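Local atomic coordinates of thioesterase (Streptomyces coelicolor, PDB entry 3QMW), a protein that probably hydrolyses thioesters as an alpha/beta-hydrolase-fold thioesterase of the prodiginine biosynthetic pathway. Residues 208-213 and 236-241. Numbering follows the deposited sequence.
Sequences AAADPI and PGNHFF
Ala210 and Gly237 join two loops through one backbone hydrogen bond, Ala210 N to Gly237 O, 2.7 Å long with an N-H...O angle of 145°. The loops run side by side, each containing a type I turn, Ala208 to Asp211 and Asn238 to Phe241. At the backbone angles of Gly237 a CB would collide with the carbonyl oxygen of Pro236, so glycine suits the place. Its own carbonyl oxygen also lies against the methyl groups of Ala208 and Ala210, at 3.2 Å from Ala208 CB; such small side chains let the backbones come close. Ala208 CB further touches the Phe241 ring, 4.0 Å from CD2.

Beyond the turns, the side chains of Asp211 and His239 meet. Asp211 points its carboxylate at the imidazole because its chi1 of -175° turns CG away from the backbone N, and His239 ND1 donates to OD1 over a rather long 3.3 Å. OD1 lies in the ring plane at the imidazole edge; ND1 meets it on the syn side but somewhat out of the carboxylate plane, the two planes being 81° apart. Weak bonds from the backbone N of Ile213 and of Ala214 to OD1 help fix the carboxylate's rotation. The branched Ile213 packs beside the imidazole, CB 3.6 Å from His239 ND1. Replacing Asp211 by an alanine would remove the carboxylate and is likely to leave His239 ND1 without its acceptor and the imidazole freer to turn. Across the ring, His239 NE2 hydrogen-bonds Ser105 OG, consistent with a Ser-His-Asp catalytic triad.

Residues 208-213 leave the end of strand 203-208 toward helix 216-220, while 236-241 begin the loop from strand 230-235 toward helix 246-258; the contact thus joins the loops after two adjacent parallel strands, next to the probable nucleophile elbow between strand 99-104 and helix 106-120.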
ATOM      1  N   ALA D 208     -14.272   7.969   7.152  1.00 51.54           N
ATOM      2  CA  ALA D 208     -14.959   7.194   6.132  1.00 52.05           C
ATOM      3  C   ALA D 208     -16.237   7.946   5.758  1.00 52.86           C
ATOM      4  O   ALA D 208     -16.892   8.518   6.617  1.00 52.74           O
ATOM      5  CB  ALA D 208     -15.274   5.804   6.652  1.00 51.85           C
ATOM      6  N   ALA D 209     -16.558   8.004   4.496  1.00 54.11           N
ATOM      7  CA  ALA D 209     -17.692   8.766   4.051  1.00 54.94           C
ATOM      8  C   ALA D 209     -19.042   8.281   4.536  1.00 55.76           C
ATOM      9  O   ALA D 209     -19.935   9.058   4.783  1.00 55.62           O
ATOM     10  CB  ALA D 209     -17.673   8.851   2.610  1.00 54.99           C
ATOM     11  N   ALA D 210     -19.189   6.978   4.631  1.00 56.75           N
ATOM     12  CA  ALA D 210     -20.455   6.361   4.955  1.00 57.53           C
ATOM     13  C   ALA D 210     -20.551   6.007   6.420  1.00 58.33           C
ATOM     14  O   ALA D 210     -21.229   5.071   6.775  1.00 58.42           O
ATOM     15  CB  ALA D 210     -20.659   5.153   4.129  1.00 57.29           C
ATOM     16  N   ASP D 211     -19.795   6.711   7.245  1.00 59.20           N
ATOM     17  CA  ASP D 211     -19.745   6.479   8.670  1.00 59.81           C
ATOM     18  C   ASP D 211     -20.330   7.613   9.502  1.00 60.31           C
ATOM     19  O   ASP D 211     -19.817   8.696   9.507  1.00 60.45           O
ATOM     20  CB  ASP D 211     -18.284   6.333   9.025  1.00 59.77           C
ATOM     21  CG  ASP D 211     -18.074   5.978  10.419  1.00 60.30           C
ATOM     22  OD1 ASP D 211     -19.046   5.622  11.063  1.00 60.72           O
ATOM     23  OD2 ASP D 211     -16.934   6.042  10.878  1.00 60.92           O
ATOM     24  N   PRO D 212     -21.383   7.344  10.246  1.00 61.03           N
ATOM     25  CA  PRO D 212     -21.937   8.319  11.195  1.00 61.42           C
ATOM     26  C   PRO D 212     -21.110   8.497  12.472  1.00 61.80           C
ATOM     27  O   PRO D 212     -20.937   9.616  12.944  1.00 61.96           O
ATOM     28  CB  PRO D 212     -23.313   7.739  11.542  1.00 61.38           C
ATOM     29  CG  PRO D 212     -23.634   6.799  10.431  1.00 61.42           C
ATOM     30  CD  PRO D 212     -22.325   6.243   9.978  1.00 61.13           C
ATOM     31  N   ILE D 213     -20.598   7.399  13.011  1.00 62.48           N
ATOM     32  CA  ILE D 213     -19.955   7.406  14.330  1.00 63.00           C
ATOM     33  C   ILE D 213     -18.568   8.066  14.300  1.00 63.20           C
ATOM     34  O   ILE D 213     -18.029   8.425  15.345  1.00 63.06           O
ATOM     35  CB  ILE D 213     -19.858   5.963  14.923  1.00 63.10           C
ATOM     36  CG1 ILE D 213     -21.208   5.239  14.820  1.00 63.55           C
ATOM     37  CG2 ILE D 213     -19.397   5.991  16.383  1.00 63.41           C
ATOM     38  CD1 ILE D 213     -22.416   6.087  15.233  1.00 63.41           C
ATOM     39  N   PRO D 236     -13.338   6.065   1.513  1.00 54.65           N
ATOM     40  CA  PRO D 236     -14.744   5.801   1.248  1.00 54.52           C
ATOM     41  C   PRO D 236     -15.203   4.554   1.988  1.00 54.43           C
ATOM     42  O   PRO D 236     -14.403   3.654   2.264  1.00 54.45           O
ATOM     43  CB  PRO D 236     -14.762   5.563  -0.257  1.00 54.50           C
ATOM     44  CG  PRO D 236     -13.439   4.874  -0.521  1.00 54.52           C
ATOM     45  CD  PRO D 236     -12.465   5.394   0.531  1.00 54.60           C
ATOM     46  N   GLY D 237     -16.487   4.498   2.303  1.00 54.50           N
ATOM     47  CA  GLY D 237     -17.056   3.331   2.974  1.00 54.43           C
ATOM     48  C   GLY D 237     -17.519   3.636   4.384  1.00 54.26           C
ATOM     49  O   GLY D 237     -17.670   4.803   4.764  1.00 54.16           O
ATOM     50  N   ASN D 238     -17.722   2.574   5.161  1.00 54.13           N
ATOM     51  CA  ASN D 238     -18.454   2.662   6.416  1.00 53.85           C
ATOM     52  C   ASN D 238     -17.574   2.429   7.644  1.00 53.95           C
ATOM     53  O   ASN D 238     -16.366   2.244   7.531  1.00 53.64           O
ATOM     54  CB  ASN D 238     -19.665   1.708   6.374  1.00 53.70           C
ATOM     55  CG  ASN D 238     -19.277   0.235   6.266  1.00 53.29           C
ATOM     56  OD1 ASN D 238     -18.197  -0.182   6.689  1.00 52.57           O
ATOM     57  ND2 ASN D 238     -20.183  -0.566   5.711  1.00 52.86           N
ATOM     58  N   HIS D 239     -18.190   2.461   8.818  1.00 54.21           N
ATOM     59  CA  HIS D 239     -17.488   2.241  10.079  1.00 54.68           C
ATOM     60  C   HIS D 239     -16.707   0.920  10.099  1.00 54.77           C
ATOM     61  O   HIS D 239     -15.712   0.809  10.808  1.00 54.56           O
ATOM     62  CB  HIS D 239     -18.501   2.268  11.234  1.00 54.88           C
ATOM     63  CG  HIS D 239     -17.882   2.376  12.591  1.00 55.57           C
ATOM     64  ND1 HIS D 239     -17.739   3.579  13.248  1.00 56.62           N
ATOM     65  CD2 HIS D 239     -17.390   1.429  13.426  1.00 56.57           C
ATOM     66  CE1 HIS D 239     -17.180   3.370  14.428  1.00 56.91           C
ATOM     67  NE2 HIS D 239     -16.954   2.075  14.560  1.00 56.90           N
ATOM     68  N   PHE D 240     -17.165  -0.071   9.330  1.00 55.06           N
ATOM     69  CA  PHE D 240     -16.544  -1.404   9.312  1.00 55.54           C
ATOM     70  C   PHE D 240     -15.754  -1.751   8.034  1.00 55.65           C
ATOM     71  O   PHE D 240     -15.414  -2.923   7.799  1.00 55.65           O
ATOM     72  CB  PHE D 240     -17.612  -2.475   9.573  1.00 55.64           C
ATOM     73  CG  PHE D 240     -17.833  -2.755  11.026  1.00 56.50           C
ATOM     74  CD1 PHE D 240     -18.915  -2.196  11.702  1.00 57.14           C
ATOM     75  CD2 PHE D 240     -16.954  -3.577  11.723  1.00 57.29           C
ATOM     76  CE1 PHE D 240     -19.121  -2.455  13.053  1.00 57.52           C
ATOM     77  CE2 PHE D 240     -17.147  -3.841  13.073  1.00 57.96           C
ATOM     78  CZ  PHE D 240     -18.234  -3.277  13.741  1.00 58.13           C
ATOM     79  N   PHE D 241     -15.429  -0.741   7.230  1.00 55.78           N
ATOM     80  CA  PHE D 241     -14.613  -0.943   6.024  1.00 55.92           C
ATOM     81  C   PHE D 241     -13.408  -1.887   6.246  1.00 56.00           C
ATOM     82  O   PHE D 241     -13.040  -2.656   5.345  1.00 56.30           O
ATOM     83  CB  PHE D 241     -14.140   0.408   5.441  1.00 55.96           C
ATOM     84  CG  PHE D 241     -13.059   1.109   6.251  1.00 55.35           C
ATOM     85  CD1 PHE D 241     -11.757   0.620   6.287  1.00 55.12           C
ATOM     86  CD2 PHE D 241     -13.338   2.278   6.938  1.00 54.77           C
ATOM     87  CE1 PHE D 241     -10.774   1.274   7.015  1.00 55.63           C
ATOM     88  CE2 PHE D 241     -12.357   2.940   7.662  1.00 54.79           C
ATOM     89  CZ  PHE D 241     -11.079   2.440   7.704  1.00 54.89           C
TER